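Local coordinates for RNA-dependent RNA Polymerase (Bombyx mori cytoplasmic polyhedrosis virus, PDB 6TZ0), which catalyses RNA-directed RNA synthesis, and probably both transcribes the double-stranded viral genome into plus strands and makes the complementary minus strands, at residues P83-L88 with Y103-R108; L112-E117 with L125-D130; K871-Y876 with A1018-E1023. One frame throughout, in Å; residues are numbered along the deposited sequence.

Contact 1: residues P83-L88 with Y103-R108; sequences PSDYPL and YLVTFR
Y86 spans the gap between segment 83-88 and the extended segment 103-108, reaching with its hydroxyl to the backbone just ahead of V105. The hydroxyl donates a hydrogen bond to Y103 O, with Y86 OH and Y103 O 2.6 Å apart. This acceptor sits at the ring edge, close to the ring plane, while the donor is tilted 30° from the plane of the Y103 carbonyl. V105 runs alongside in the opposite sense: V105 CG2 lies 3.8 Å from Y86 CZ and approaches the ring obliquely. The Y86 ring is placed by a first torsion of -60°, CG standing beside the backbone N and opposite the carbonyl carbon.

The two methyls of V105 are shared between neighbours. CG2 goes to Y86, whereas V105 CG1 meets D85 OD2 at 3.7 Å, a methyl-to-carboxylate-oxygen contact in which the oxygen has its salt-bridge partner in K79. S201 OG bonds to V105 O and F107 N and so helps to fix this part of 103-108. The single cross-bond therefore pairs the hydroxyl of a buried tyrosine with a main-chain carbonyl, V105 CG2 packing beside it, and joins two parts of one long irregular loop.

Contact 2: residues L112-E117 with L125-D130; sequences LTNTYE and LHAALD
H126 sets its imidazole from helix 121-134 beside an inverse gamma turn centred on N114, and L112, T113, N114 and Y116 all border it, yet the contact is made by packing alone. T113 O, which closes the turn by a weak bond from T115 N, stands 4.1 Å above one face of the H126 ring, displaced toward the rim. The opposite face is met by CD2 of the preceding L125. At the ring edge, in plane, L112 CD1 comes to 3.6 Å from H126 ND1.

L112 divides its two methyls between H126 and L129. With CG anti to the backbone N (chi1 -175°) the branch swings toward the helix, and chi2 of 61° sends CD1 to the imidazole while L112 CD2 touches L129 CB at 4.1 Å. N114 lays its amide across the base of the histidine, N114 ND2 lying 3.5 Å from H126 CB, and OD1 of N114 lies 3.6 Å from A127 N. Y116 arrives from further along the segment. Y116 CE2 is 3.4 Å from H126 CD2, but the two rings, inclined by 26° with centroids 5.3 Å apart, are slid so far that they barely overlap.

Y116 and N114 also lean on Y123 in the first turn of the same helix, and L112 on M133 near its end. The arrangement is that of a loop folded back along the helix it leads into, here within the N-terminal region of the polymerase, with the loop residues bordering one imidazole.

Contact 3: residues K871-Y876 with A1018-E1023; sequences KRRLLY and ALHLYE
In the C-terminal region of the polymerase, helix 873-878 packs against an inverse gamma turn centred on L1021, close to the beginning of strand 1022-1027, an outer strand of a small mixed sheet. R873 makes the main link. Its first torsion, -167°, turns CG away from the backbone N, and the extended chain passes H1020, where R873 CB lies 3.5 Å from H1020 CD2, before reaching the strand.

There the guanidinium sits tilted over one face of the Y1022 ring, NE toward the rim, in a cation-pi contact with R873 CZ 4.0 Å from the Y1022 ring centroid and 20° off the ring normal. NE gives a weak hydrogen bond to H1020 O, and NH2 one to Y1022 O whose modelled length is too short to be trusted. A salt bridge joins R873 NH2 to E1023 OE2 at 3.5 Å. This carboxylate would help to offset R1188, close to NH1. The tyrosine hydroxyl is itself held by Y1139.

Y876, bonded through OH to D1017, lies nearly parallel to the H1020 ring, the planes 9° apart, although the rings are too offset to overlap much. On the Y876 ring, Y876 CD1 meets L1021 CD2 at 3.9 Å.

How the contacts relate
Contacts 1 and 2 are neighbours in the N-terminal region, their centres 12 Å apart, and they follow one another along the chain. Helix 121-134 joins them: L125 CD1 meets L88 CD1 at 3.7 Å, and L129 CD1 lies 4.2 Å from Y86 CD2. F107 CE1 also packs on L112 CB, 4.0 Å away. Contact 1 is the nearer to a known binding site: the Y103 side chain is about 4 Å from that of R485, which binds UTP in another structure of this protein; no UTP is bound here. Contact 3 belongs to the C-terminal region on the opposite side of the chain's centre, with nearest atoms about 40 Å from contact 1 and about 43 Å from contact 2.

Contact 1: residues P83-L88 with Y103-R108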
ATOM      1  N   PRO A  83      15.235 -10.070 -32.214  1.00 45.68           N
ATOM      2  CA  PRO A  83      14.140  -9.128 -31.940  1.00 45.68           C
ATOM      3  C   PRO A  83      12.780  -9.783 -31.753  1.00 45.68           C
ATOM      4  O   PRO A  83      11.838  -9.091 -31.352  1.00 45.68           O
ATOM      5  CB  PRO A  83      14.147  -8.219 -33.172  1.00 45.68           C
ATOM      6  CG  PRO A  83      14.733  -9.058 -34.244  1.00 45.68           C
ATOM      7  CD  PRO A  83      15.756  -9.926 -33.583  1.00 45.68           C
ATOM      8  N   SER A  84      12.639 -11.077 -32.023  1.00 45.88           N
ATOM      9  CA  SER A  84      11.390 -11.778 -31.766  1.00 45.88           C
ATOM     10  C   SER A  84      11.306 -12.321 -30.347  1.00 45.88           C
ATOM     11  O   SER A  84      10.332 -13.003 -30.022  1.00 45.88           O
ATOM     12  CB  SER A  84      11.197 -12.921 -32.764  1.00 45.88           C
ATOM     13  OG  SER A  84      12.140 -13.950 -32.548  1.00 45.88           O
ATOM     14  N   ASP A  85      12.303 -12.052 -29.501  1.00 46.21           N
ATOM     15  CA  ASP A  85      12.167 -12.354 -28.083  1.00 46.21           C
ATOM     16  C   ASP A  85      11.242 -11.373 -27.386  1.00 46.21           C
ATOM     17  O   ASP A  85      10.681 -11.704 -26.337  1.00 46.21           O
ATOM     18  CB  ASP A  85      13.524 -12.334 -27.382  1.00 46.21           C
ATOM     19  CG  ASP A  85      14.427 -13.463 -27.814  1.00 46.21           C
ATOM     20  OD1 ASP A  85      13.917 -14.514 -28.248  1.00 46.21           O
ATOM     21  OD2 ASP A  85      15.657 -13.300 -27.701  1.00 46.21           O
ATOM     22  N   TYR A  86      11.073 -10.178 -27.939  1.00 43.21           N
ATOM     23  CA  TYR A  86      10.177  -9.166 -27.387  1.00 43.21           C
ATOM     24  C   TYR A  86       9.235  -8.685 -28.483  1.00 43.21           C
ATOM     25  O   TYR A  86       9.395  -7.580 -29.010  1.00 43.21           O
ATOM     26  CB  TYR A  86      10.983  -8.010 -26.798  1.00 43.21           C
ATOM     27  CG  TYR A  86      11.904  -8.446 -25.682  1.00 43.21           C
ATOM     28  CD1 TYR A  86      11.426  -8.645 -24.397  1.00 43.21           C
ATOM     29  CD2 TYR A  86      13.251  -8.677 -25.924  1.00 43.21           C
ATOM     30  CE1 TYR A  86      12.262  -9.054 -23.383  1.00 43.21           C
ATOM     31  CE2 TYR A  86      14.096  -9.084 -24.916  1.00 43.21           C
ATOM     32  CZ  TYR A  86      13.597  -9.272 -23.649  1.00 43.21           C
ATOM     33  OH  TYR A  86      14.435  -9.673 -22.636  1.00 43.21           O
ATOM     34  N   PRO A  87       8.244  -9.492 -28.855  1.00 40.52           N
ATOM     35  CA  PRO A  87       7.389  -9.143 -29.990  1.00 40.52           C
ATOM     36  C   PRO A  87       6.381  -8.063 -29.621  1.00 40.52           C
ATOM     37  O   PRO A  87       6.213  -7.693 -28.461  1.00 40.52           O
ATOM     38  CB  PRO A  87       6.683 -10.459 -30.309  1.00 40.52           C
ATOM     39  CG  PRO A  87       6.609 -11.141 -29.015  1.00 40.52           C
ATOM     40  CD  PRO A  87       7.848 -10.783 -28.265  1.00 40.52           C
ATOM     41  N   LEU A  88       5.705  -7.559 -30.642  1.00 40.24           N
ATOM     42  CA  LEU A  88       4.637  -6.591 -30.469  1.00 40.24           C
ATOM     43  C   LEU A  88       3.372  -7.122 -31.126  1.00 40.24           C
ATOM     44  O   LEU A  88       3.365  -8.187 -31.745  1.00 40.24           O
ATOM     45  CB  LEU A  88       5.008  -5.232 -31.062  1.00 40.24           C
ATOM     46  CG  LEU A  88       6.225  -4.502 -30.504  1.00 40.24           C
ATOM     47  CD1 LEU A  88       6.351  -3.156 -31.176  1.00 40.24           C
ATOM     48  CD2 LEU A  88       6.130  -4.359 -29.014  1.00 40.24           C
ATOM     49  N   TYR A 103      11.487 -10.884 -18.857  1.00 43.16           N
ATOM     50  CA  TYR A 103      12.709 -10.448 -18.209  1.00 43.16           C
ATOM     51  C   TYR A 103      13.840 -10.473 -19.229  1.00 43.16           C
ATOM     52  O   TYR A 103      13.622 -10.708 -20.420  1.00 43.16           O
ATOM     53  CB  TYR A 103      12.989 -11.312 -16.971  1.00 43.16           C
ATOM     54  CG  TYR A 103      12.002 -11.074 -15.843  1.00 43.16           C
ATOM     55  CD1 TYR A 103      12.210 -10.069 -14.915  1.00 43.16           C
ATOM     56  CD2 TYR A 103      10.845 -11.828 -15.733  1.00 43.16           C
ATOM     57  CE1 TYR A 103      11.316  -9.834 -13.901  1.00 43.16           C
ATOM     58  CE2 TYR A 103       9.933 -11.595 -14.725  1.00 43.16           C
ATOM     59  CZ  TYR A 103      10.177 -10.596 -13.812  1.00 43.16           C
ATOM     60  OH  TYR A 103       9.287 -10.353 -12.797  1.00 43.16           O
ATOM     61  N   LEU A 104      15.057 -10.219 -18.758  1.00 43.27           N
ATOM     62  CA  LEU A 104      16.211 -10.045 -19.632  1.00 43.27           C
ATOM     63  C   LEU A 104      16.677 -11.396 -20.160  1.00 43.27           C
ATOM     64  O   LEU A 104      17.152 -12.241 -19.394  1.00 43.27           O
ATOM     65  CB  LEU A 104      17.320  -9.321 -18.871  1.00 43.27           C
ATOM     66  CG  LEU A 104      18.568  -8.714 -19.522  1.00 43.27           C
ATOM     67  CD1 LEU A 104      19.689  -9.698 -19.577  1.00 43.27           C
ATOM     68  CD2 LEU A 104      18.259  -8.245 -20.928  1.00 43.27           C
ATOM     69  N   VAL A 105      16.527 -11.600 -21.464  1.00 43.03           N
ATOM     70  CA  VAL A 105      17.042 -12.785 -22.141  1.00 43.03           C
ATOM     71  C   VAL A 105      18.559 -12.664 -22.237  1.00 43.03           C
ATOM     72  O   VAL A 105      19.105 -11.560 -22.273  1.00 43.03           O
ATOM     73  CB  VAL A 105      16.365 -12.910 -23.525  1.00 43.03           C
ATOM     74  CG1 VAL A 105      16.752 -14.177 -24.269  1.00 43.03           C
ATOM     75  CG2 VAL A 105      14.874 -12.861 -23.371  1.00 43.03           C
ATOM     76  N   THR A 106      19.257 -13.797 -22.219  1.00 43.90           N
ATOM     77  CA  THR A 106      20.712 -13.805 -22.319  1.00 43.90           C
ATOM     78  C   THR A 106      21.142 -13.682 -23.779  1.00 43.90           C
ATOM     79  O   THR A 106      20.725 -14.481 -24.623  1.00 43.90           O
ATOM     80  CB  THR A 106      21.268 -15.080 -21.696  1.00 43.90           C
ATOM     81  OG1 THR A 106      20.841 -15.162 -20.334  1.00 43.90           O
ATOM     82  CG2 THR A 106      22.776 -15.072 -21.728  1.00 43.90           C
ATOM     83  N   PHE A 107      21.970 -12.680 -24.070  1.00 44.34           N
ATOM     84  CA  PHE A 107      22.551 -12.487 -25.394  1.00 44.34           C
ATOM     85  C   PHE A 107      23.872 -11.743 -25.235  1.00 44.34           C
ATOM     86  O   PHE A 107      24.263 -11.368 -24.129  1.00 44.34           O
ATOM     87  CB  PHE A 107      21.575 -11.766 -26.339  1.00 44.34           C
ATOM     88  CG  PHE A 107      21.056 -10.454 -25.811  1.00 44.34           C
ATOM     89  CD1 PHE A 107      21.720  -9.272 -26.062  1.00 44.34           C
ATOM     90  CD2 PHE A 107      19.883 -10.407 -25.086  1.00 44.34           C
ATOM     91  CE1 PHE A 107      21.238  -8.078 -25.580  1.00 44.34           C
ATOM     92  CE2 PHE A 107      19.401  -9.215 -24.596  1.00 44.34           C
ATOM     93  CZ  PHE A 107      20.082  -8.051 -24.845  1.00 44.34           C
ATOM     94  N   ARG A 108      24.570 -11.544 -26.349  1.00 45.67           N
ATOM     95  CA  ARG A 108      25.844 -10.838 -26.331  1.00 45.67           C
ATOM     96  C   ARG A 108      25.608  -9.339 -26.204  1.00 45.67           C
ATOM     97  O   ARG A 108      24.743  -8.778 -26.876  1.00 45.67           O
ATOM     98  CB  ARG A 108      26.643 -11.156 -27.594  1.00 45.67           C
ATOM     99  CG  ARG A 108      28.027 -10.534 -27.636  1.00 45.67           C
ATOM    100  CD  ARG A 108      28.799 -10.961 -28.864  1.00 45.67           C
ATOM    101  NE  ARG A 108      28.158 -10.519 -30.096  1.00 45.67           N
ATOM    102  CZ  ARG A 108      28.347  -9.330 -30.657  1.00 45.67           C
ATOM    103  NH1 ARG A 108      29.170  -8.451 -30.108  1.00 45.67           N
ATOM    104  NH2 ARG A 108      27.712  -9.025 -31.775  1.00 45.67           N
TER

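Contact 2: residues L112-E117 with L125-D130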
ATOM      1  N   LEU A 112      23.017  -5.758 -29.349  1.00 48.66           N
ATOM      2  CA  LEU A 112      21.815  -4.935 -29.330  1.00 48.66           C
ATOM      3  C   LEU A 112      22.146  -3.584 -29.952  1.00 48.66           C
ATOM      4  O   LEU A 112      22.937  -2.814 -29.400  1.00 48.66           O
ATOM      5  CB  LEU A 112      21.298  -4.785 -27.903  1.00 48.66           C
ATOM      6  CG  LEU A 112      19.980  -4.038 -27.725  1.00 48.66           C
ATOM      7  CD1 LEU A 112      18.870  -4.752 -28.454  1.00 48.66           C
ATOM      8  CD2 LEU A 112      19.654  -3.917 -26.256  1.00 48.66           C
ATOM      9  N   THR A 113      21.545  -3.302 -31.106  1.00 52.48           N
ATOM     10  CA  THR A 113      21.888  -2.142 -31.917  1.00 52.48           C
ATOM     11  C   THR A 113      20.646  -1.305 -32.179  1.00 52.48           C
ATOM     12  O   THR A 113      19.708  -1.769 -32.833  1.00 52.48           O
ATOM     13  CB  THR A 113      22.503  -2.566 -33.254  1.00 52.48           C
ATOM     14  OG1 THR A 113      21.560  -3.369 -33.975  1.00 52.48           O
ATOM     15  CG2 THR A 113      23.792  -3.355 -33.047  1.00 52.48           C
ATOM     16  N   ASN A 114      20.653  -0.067 -31.689  1.00 53.12           N
ATOM     17  CA  ASN A 114      19.579   0.887 -31.961  1.00 53.12           C
ATOM     18  C   ASN A 114      19.937   1.617 -33.248  1.00 53.12           C
ATOM     19  O   ASN A 114      20.489   2.717 -33.232  1.00 53.12           O
ATOM     20  CB  ASN A 114      19.400   1.855 -30.798  1.00 53.12           C
ATOM     21  CG  ASN A 114      18.012   2.478 -30.751  1.00 53.12           C
ATOM     22  OD1 ASN A 114      17.661   3.138 -29.776  1.00 53.12           O
ATOM     23  ND2 ASN A 114      17.207   2.237 -31.778  1.00 53.12           N
ATOM     24  N   THR A 115      19.618   0.997 -34.378  1.00 55.00           N
ATOM     25  CA  THR A 115      19.901   1.568 -35.685  1.00 55.00           C
ATOM     26  C   THR A 115      18.710   2.302 -36.278  1.00 55.00           C
ATOM     27  O   THR A 115      18.711   2.587 -37.478  1.00 55.00           O
ATOM     28  CB  THR A 115      20.348   0.476 -36.658  1.00 55.00           C
ATOM     29  OG1 THR A 115      19.285  -0.467 -36.836  1.00 55.00           O
ATOM     30  CG2 THR A 115      21.573  -0.246 -36.120  1.00 55.00           C
ATOM     31  N   TYR A 116      17.702   2.610 -35.475  1.00 53.87           N
ATOM     32  CA  TYR A 116      16.472   3.195 -35.981  1.00 53.87           C
ATOM     33  C   TYR A 116      16.492   4.716 -35.878  1.00 53.87           C
ATOM     34  O   TYR A 116      17.200   5.305 -35.058  1.00 53.87           O
ATOM     35  CB  TYR A 116      15.272   2.639 -35.224  1.00 53.87           C
ATOM     36  CG  TYR A 116      14.997   1.182 -35.499  1.00 53.87           C
ATOM     37  CD1 TYR A 116      14.300   0.797 -36.634  1.00 53.87           C
ATOM     38  CD2 TYR A 116      15.418   0.195 -34.618  1.00 53.87           C
ATOM     39  CE1 TYR A 116      14.036  -0.529 -36.891  1.00 53.87           C
ATOM     40  CE2 TYR A 116      15.161  -1.135 -34.869  1.00 53.87           C
ATOM     41  CZ  TYR A 116      14.469  -1.489 -36.007  1.00 53.87           C
ATOM     42  OH  TYR A 116      14.207  -2.813 -36.261  1.00 53.87           O
ATOM     43  N   GLU A 117      15.707   5.341 -36.747  1.00 57.02           N
ATOM     44  CA  GLU A 117      15.507   6.780 -36.713  1.00 57.02           C
ATOM     45  C   GLU A 117      14.755   7.160 -35.440  1.00 57.02           C
ATOM     46  O   GLU A 117      13.898   6.402 -34.991  1.00 57.02           O
ATOM     47  CB  GLU A 117      14.709   7.200 -37.947  1.00 57.02           C
ATOM     48  CG  GLU A 117      14.512   8.685 -38.149  1.00 57.02           C
ATOM     49  CD  GLU A 117      13.714   8.980 -39.397  1.00 57.02           C
ATOM     50  OE1 GLU A 117      13.280   8.013 -40.055  1.00 57.02           O
ATOM     51  OE2 GLU A 117      13.524  10.171 -39.722  1.00 57.02           O
ATOM     52  N   LEU A 125      11.530   1.314 -28.462  1.00 45.31           N
ATOM     53  CA  LEU A 125      11.665  -0.054 -27.975  1.00 45.31           C
ATOM     54  C   LEU A 125      13.121  -0.418 -27.708  1.00 45.31           C
ATOM     55  O   LEU A 125      13.438  -0.989 -26.660  1.00 45.31           O
ATOM     56  CB  LEU A 125      11.031  -1.007 -28.986  1.00 45.31           C
ATOM     57  CG  LEU A 125      10.848  -2.494 -28.702  1.00 45.31           C
ATOM     58  CD1 LEU A 125       9.579  -2.926 -29.351  1.00 45.31           C
ATOM     59  CD2 LEU A 125      11.972  -3.295 -29.302  1.00 45.31           C
ATOM     60  N   HIS A 126      14.025  -0.073 -28.625  1.00 47.73           N
ATOM     61  CA  HIS A 126      15.428  -0.401 -28.403  1.00 47.73           C
ATOM     62  C   HIS A 126      16.095   0.513 -27.383  1.00 47.73           C
ATOM     63  O   HIS A 126      17.023   0.072 -26.696  1.00 47.73           O
ATOM     64  CB  HIS A 126      16.174  -0.398 -29.732  1.00 47.73           C
ATOM     65  CG  HIS A 126      15.880  -1.596 -30.579  1.00 47.73           C
ATOM     66  ND1 HIS A 126      16.541  -2.793 -30.423  1.00 47.73           N
ATOM     67  CD2 HIS A 126      14.952  -1.802 -31.542  1.00 47.73           C
ATOM     68  CE1 HIS A 126      16.065  -3.672 -31.286  1.00 47.73           C
ATOM     69  NE2 HIS A 126      15.097  -3.096 -31.976  1.00 47.73           N
ATOM     70  N   ALA A 127      15.620   1.751 -27.223  1.00 46.33           N
ATOM     71  CA  ALA A 127      16.103   2.573 -26.115  1.00 46.33           C
ATOM     72  C   ALA A 127      15.662   2.005 -24.774  1.00 46.33           C
ATOM     73  O   ALA A 127      16.430   2.013 -23.802  1.00 46.33           O
ATOM     74  CB  ALA A 127      15.610   4.009 -26.270  1.00 46.33           C
ATOM     75  N   ALA A 128      14.446   1.459 -24.713  1.00 45.54           N
ATOM     76  CA  ALA A 128      13.986   0.836 -23.480  1.00 45.54           C
ATOM     77  C   ALA A 128      14.702  -0.477 -23.202  1.00 45.54           C
ATOM     78  O   ALA A 128      14.945  -0.807 -22.040  1.00 45.54           O
ATOM     79  CB  ALA A 128      12.482   0.614 -23.536  1.00 45.54           C
ATOM     80  N   LEU A 129      15.060  -1.235 -24.239  1.00 45.52           N
ATOM     81  CA  LEU A 129      15.821  -2.458 -23.998  1.00 45.52           C
ATOM     82  C   LEU A 129      17.261  -2.156 -23.601  1.00 45.52           C
ATOM     83  O   LEU A 129      17.857  -2.911 -22.820  1.00 45.52           O
ATOM     84  CB  LEU A 129      15.766  -3.359 -25.226  1.00 45.52           C
ATOM     85  CG  LEU A 129      14.361  -3.917 -25.449  1.00 45.52           C
ATOM     86  CD1 LEU A 129      14.281  -4.666 -26.742  1.00 45.52           C
ATOM     87  CD2 LEU A 129      13.943  -4.808 -24.302  1.00 45.52           C
ATOM     88  N   ASP A 130      17.824  -1.055 -24.109  1.00 47.75           N
ATOM     89  CA  ASP A 130      19.099  -0.557 -23.599  1.00 47.75           C
ATOM     90  C   ASP A 130      18.991  -0.197 -22.123  1.00 47.75           C
ATOM     91  O   ASP A 130      19.884  -0.524 -21.331  1.00 47.75           O
ATOM     92  CB  ASP A 130      19.538   0.662 -24.413  1.00 47.75           C
ATOM     93  CG  ASP A 130      20.985   1.078 -24.147  1.00 47.75           C
ATOM     94  OD1 ASP A 130      21.701   0.395 -23.399  1.00 47.75           O
ATOM     95  OD2 ASP A 130      21.411   2.119 -24.683  1.00 47.75           O
TER

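Contact 3: residues K871-Y876 with A1018-E1023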
ATOM      1  N   LYS A 871      28.656   0.509  23.921  1.00 47.78           N
ATOM      2  CA  LYS A 871      29.884   0.293  23.166  1.00 47.78           C
ATOM      3  C   LYS A 871      31.052   1.126  23.690  1.00 47.78           C
ATOM      4  O   LYS A 871      32.200   0.870  23.317  1.00 47.78           O
ATOM      5  CB  LYS A 871      29.643   0.598  21.690  1.00 47.78           C
ATOM      6  CG  LYS A 871      28.654  -0.329  21.026  1.00 47.78           C
ATOM      7  CD  LYS A 871      29.188  -1.742  20.983  1.00 47.78           C
ATOM      8  CE  LYS A 871      30.333  -1.849  20.007  1.00 47.78           C
ATOM      9  NZ  LYS A 871      30.827  -3.245  19.897  1.00 47.78           N
ATOM     10  N   ARG A 872      30.787   2.112  24.552  1.00 52.17           N
ATOM     11  CA  ARG A 872      31.854   2.929  25.119  1.00 52.17           C
ATOM     12  C   ARG A 872      32.661   2.163  26.165  1.00 52.17           C
ATOM     13  O   ARG A 872      33.807   2.527  26.447  1.00 52.17           O
ATOM     14  CB  ARG A 872      31.250   4.214  25.698  1.00 52.17           C
ATOM     15  CG  ARG A 872      32.253   5.257  26.145  1.00 52.17           C
ATOM     16  CD  ARG A 872      31.629   6.565  26.539  1.00 52.17           C
ATOM     17  NE  ARG A 872      32.642   7.445  27.114  1.00 52.17           N
ATOM     18  CZ  ARG A 872      33.437   8.239  26.407  1.00 52.17           C
ATOM     19  NH1 ARG A 872      34.329   8.996  27.024  1.00 52.17           N
ATOM     20  NH2 ARG A 872      33.337   8.287  25.087  1.00 52.17           N
ATOM     21  N   ARG A 873      32.114   1.068  26.691  1.00 49.74           N
ATOM     22  CA  ARG A 873      32.816   0.262  27.680  1.00 49.74           C
ATOM     23  C   ARG A 873      34.015  -0.475  27.086  1.00 49.74           C
ATOM     24  O   ARG A 873      34.891  -0.918  27.836  1.00 49.74           O
ATOM     25  CB  ARG A 873      31.820  -0.717  28.308  1.00 49.74           C
ATOM     26  CG  ARG A 873      32.280  -1.438  29.557  1.00 49.74           C
ATOM     27  CD  ARG A 873      31.182  -2.311  30.108  1.00 49.74           C
ATOM     28  NE  ARG A 873      31.632  -3.055  31.273  1.00 49.74           N
ATOM     29  CZ  ARG A 873      32.163  -4.271  31.219  1.00 49.74           C
ATOM     30  NH1 ARG A 873      32.304  -4.884  30.055  1.00 49.74           N
ATOM     31  NH2 ARG A 873      32.549  -4.877  32.327  1.00 49.74           N
ATOM     32  N   LEU A 874      34.094  -0.594  25.758  1.00 49.95           N
ATOM     33  CA  LEU A 874      35.258  -1.221  25.138  1.00 49.95           C
ATOM     34  C   LEU A 874      36.509  -0.365  25.301  1.00 49.95           C
ATOM     35  O   LEU A 874      37.619  -0.907  25.388  1.00 49.95           O
ATOM     36  CB  LEU A 874      34.977  -1.489  23.662  1.00 49.95           C
ATOM     37  CG  LEU A 874      36.010  -2.310  22.889  1.00 49.95           C
ATOM     38  CD1 LEU A 874      36.085  -3.715  23.451  1.00 49.95           C
ATOM     39  CD2 LEU A 874      35.685  -2.327  21.412  1.00 49.95           C
ATOM     40  N   LEU A 875      36.343   0.961  25.379  1.00 53.38           N
ATOM     41  CA  LEU A 875      37.461   1.866  25.639  1.00 53.38           C
ATOM     42  C   LEU A 875      38.108   1.586  26.985  1.00 53.38           C
ATOM     43  O   LEU A 875      39.327   1.720  27.131  1.00 53.38           O
ATOM     44  CB  LEU A 875      36.983   3.316  25.614  1.00 53.38           C
ATOM     45  CG  LEU A 875      36.366   3.924  24.361  1.00 53.38           C
ATOM     46  CD1 LEU A 875      35.856   5.320  24.683  1.00 53.38           C
ATOM     47  CD2 LEU A 875      37.367   3.966  23.234  1.00 53.38           C
ATOM     48  N   TYR A 876      37.310   1.198  27.970  1.00 54.52           N
ATOM     49  CA  TYR A 876      37.807   0.887  29.299  1.00 54.52           C
ATOM     50  C   TYR A 876      38.226  -0.565  29.428  1.00 54.52           C
ATOM     51  O   TYR A 876      39.127  -0.873  30.215  1.00 54.52           O
ATOM     52  CB  TYR A 876      36.731   1.221  30.328  1.00 54.52           C
ATOM     53  CG  TYR A 876      36.438   2.694  30.414  1.00 54.52           C
ATOM     54  CD1 TYR A 876      37.199   3.521  31.225  1.00 54.52           C
ATOM     55  CD2 TYR A 876      35.421   3.265  29.663  1.00 54.52           C
ATOM     56  CE1 TYR A 876      36.940   4.871  31.306  1.00 54.52           C
ATOM     57  CE2 TYR A 876      35.160   4.616  29.732  1.00 54.52           C
ATOM     58  CZ  TYR A 876      35.925   5.412  30.556  1.00 54.52           C
ATOM     59  OH  TYR A 876      35.680   6.758  30.638  1.00 54.52           O
ATOM     60  N   ALA A1018      31.723   6.414  34.918  1.00 55.80           N
ATOM     61  CA  ALA A1018      32.279   5.534  35.934  1.00 55.80           C
ATOM     62  C   ALA A1018      31.448   4.275  36.098  1.00 55.80           C
ATOM     63  O   ALA A1018      31.928   3.301  36.685  1.00 55.80           O
ATOM     64  CB  ALA A1018      32.380   6.265  37.272  1.00 55.80           C
ATOM     65  N   LEU A1019      30.217   4.273  35.578  1.00 52.83           N
ATOM     66  CA  LEU A1019      29.357   3.100  35.621  1.00 52.83           C
ATOM     67  C   LEU A1019      29.834   1.980  34.711  1.00 52.83           C
ATOM     68  O   LEU A1019      29.333   0.861  34.828  1.00 52.83           O
ATOM     69  CB  LEU A1019      27.927   3.476  35.241  1.00 52.83           C
ATOM     70  CG  LEU A1019      27.168   4.384  36.206  1.00 52.83           C
ATOM     71  CD1 LEU A1019      25.797   4.717  35.663  1.00 52.83           C
ATOM     72  CD2 LEU A1019      27.061   3.737  37.575  1.00 52.83           C
ATOM     73  N   HIS A1020      30.775   2.240  33.804  1.00 52.42           N
ATOM     74  CA  HIS A1020      31.324   1.154  33.006  1.00 52.42           C
ATOM     75  C   HIS A1020      32.325   0.307  33.774  1.00 52.42           C
ATOM     76  O   HIS A1020      32.683  -0.772  33.299  1.00 52.42           O
ATOM     77  CB  HIS A1020      32.006   1.681  31.741  1.00 52.42           C
ATOM     78  CG  HIS A1020      31.087   2.403  30.808  1.00 52.42           C
ATOM     79  ND1 HIS A1020      30.990   3.775  30.779  1.00 52.42           N
ATOM     80  CD2 HIS A1020      30.199   1.946  29.895  1.00 52.42           C
ATOM     81  CE1 HIS A1020      30.101   4.135  29.873  1.00 52.42           C
ATOM     82  NE2 HIS A1020      29.603   3.044  29.323  1.00 52.42           N
ATOM     83  N   LEU A1021      32.764   0.748  34.951  1.00 52.61           N
ATOM     84  CA  LEU A1021      33.874   0.099  35.645  1.00 52.61           C
ATOM     85  C   LEU A1021      33.349  -1.025  36.539  1.00 52.61           C
ATOM     86  O   LEU A1021      33.196  -0.892  37.752  1.00 52.61           O
ATOM     87  CB  LEU A1021      34.668   1.126  36.438  1.00 52.61           C
ATOM     88  CG  LEU A1021      35.215   2.267  35.585  1.00 52.61           C
ATOM     89  CD1 LEU A1021      36.022   3.244  36.408  1.00 52.61           C
ATOM     90  CD2 LEU A1021      36.034   1.723  34.461  1.00 52.61           C
ATOM     91  N   TYR A1022      33.073  -2.158  35.901  1.00 48.81           N
ATOM     92  CA  TYR A1022      32.610  -3.347  36.595  1.00 48.81           C
ATOM     93  C   TYR A1022      33.126  -4.579  35.873  1.00 48.81           C
ATOM     94  O   TYR A1022      33.242  -4.593  34.648  1.00 48.81           O
ATOM     95  CB  TYR A1022      31.077  -3.374  36.705  1.00 48.81           C
ATOM     96  CG  TYR A1022      30.312  -3.408  35.403  1.00 48.81           C
ATOM     97  CD1 TYR A1022      29.955  -2.241  34.757  1.00 48.81           C
ATOM     98  CD2 TYR A1022      29.905  -4.609  34.849  1.00 48.81           C
ATOM     99  CE1 TYR A1022      29.247  -2.267  33.578  1.00 48.81           C
ATOM    100  CE2 TYR A1022      29.204  -4.647  33.673  1.00 48.81           C
ATOM    101  CZ  TYR A1022      28.873  -3.477  33.047  1.00 48.81           C
ATOM    102  OH  TYR A1022      28.165  -3.529  31.875  1.00 48.81           O
ATOM    103  N   GLU A1023      33.437  -5.620  36.643  1.00 47.94           N
ATOM    104  CA  GLU A1023      33.948  -6.860  36.083  1.00 47.94           C
ATOM    105  C   GLU A1023      33.326  -8.065  36.767  1.00 47.94           C
ATOM    106  O   GLU A1023      32.607  -7.951  37.760  1.00 47.94           O
ATOM    107  CB  GLU A1023      35.475  -6.936  36.156  1.00 47.94           C
ATOM    108  CG  GLU A1023      36.137  -6.262  34.984  1.00 47.94           C
ATOM    109  CD  GLU A1023      35.881  -7.027  33.696  1.00 47.94           C
ATOM    110  OE1 GLU A1023      35.833  -8.276  33.747  1.00 47.94           O
ATOM    111  OE2 GLU A1023      35.698  -6.392  32.639  1.00 47.94           O
TER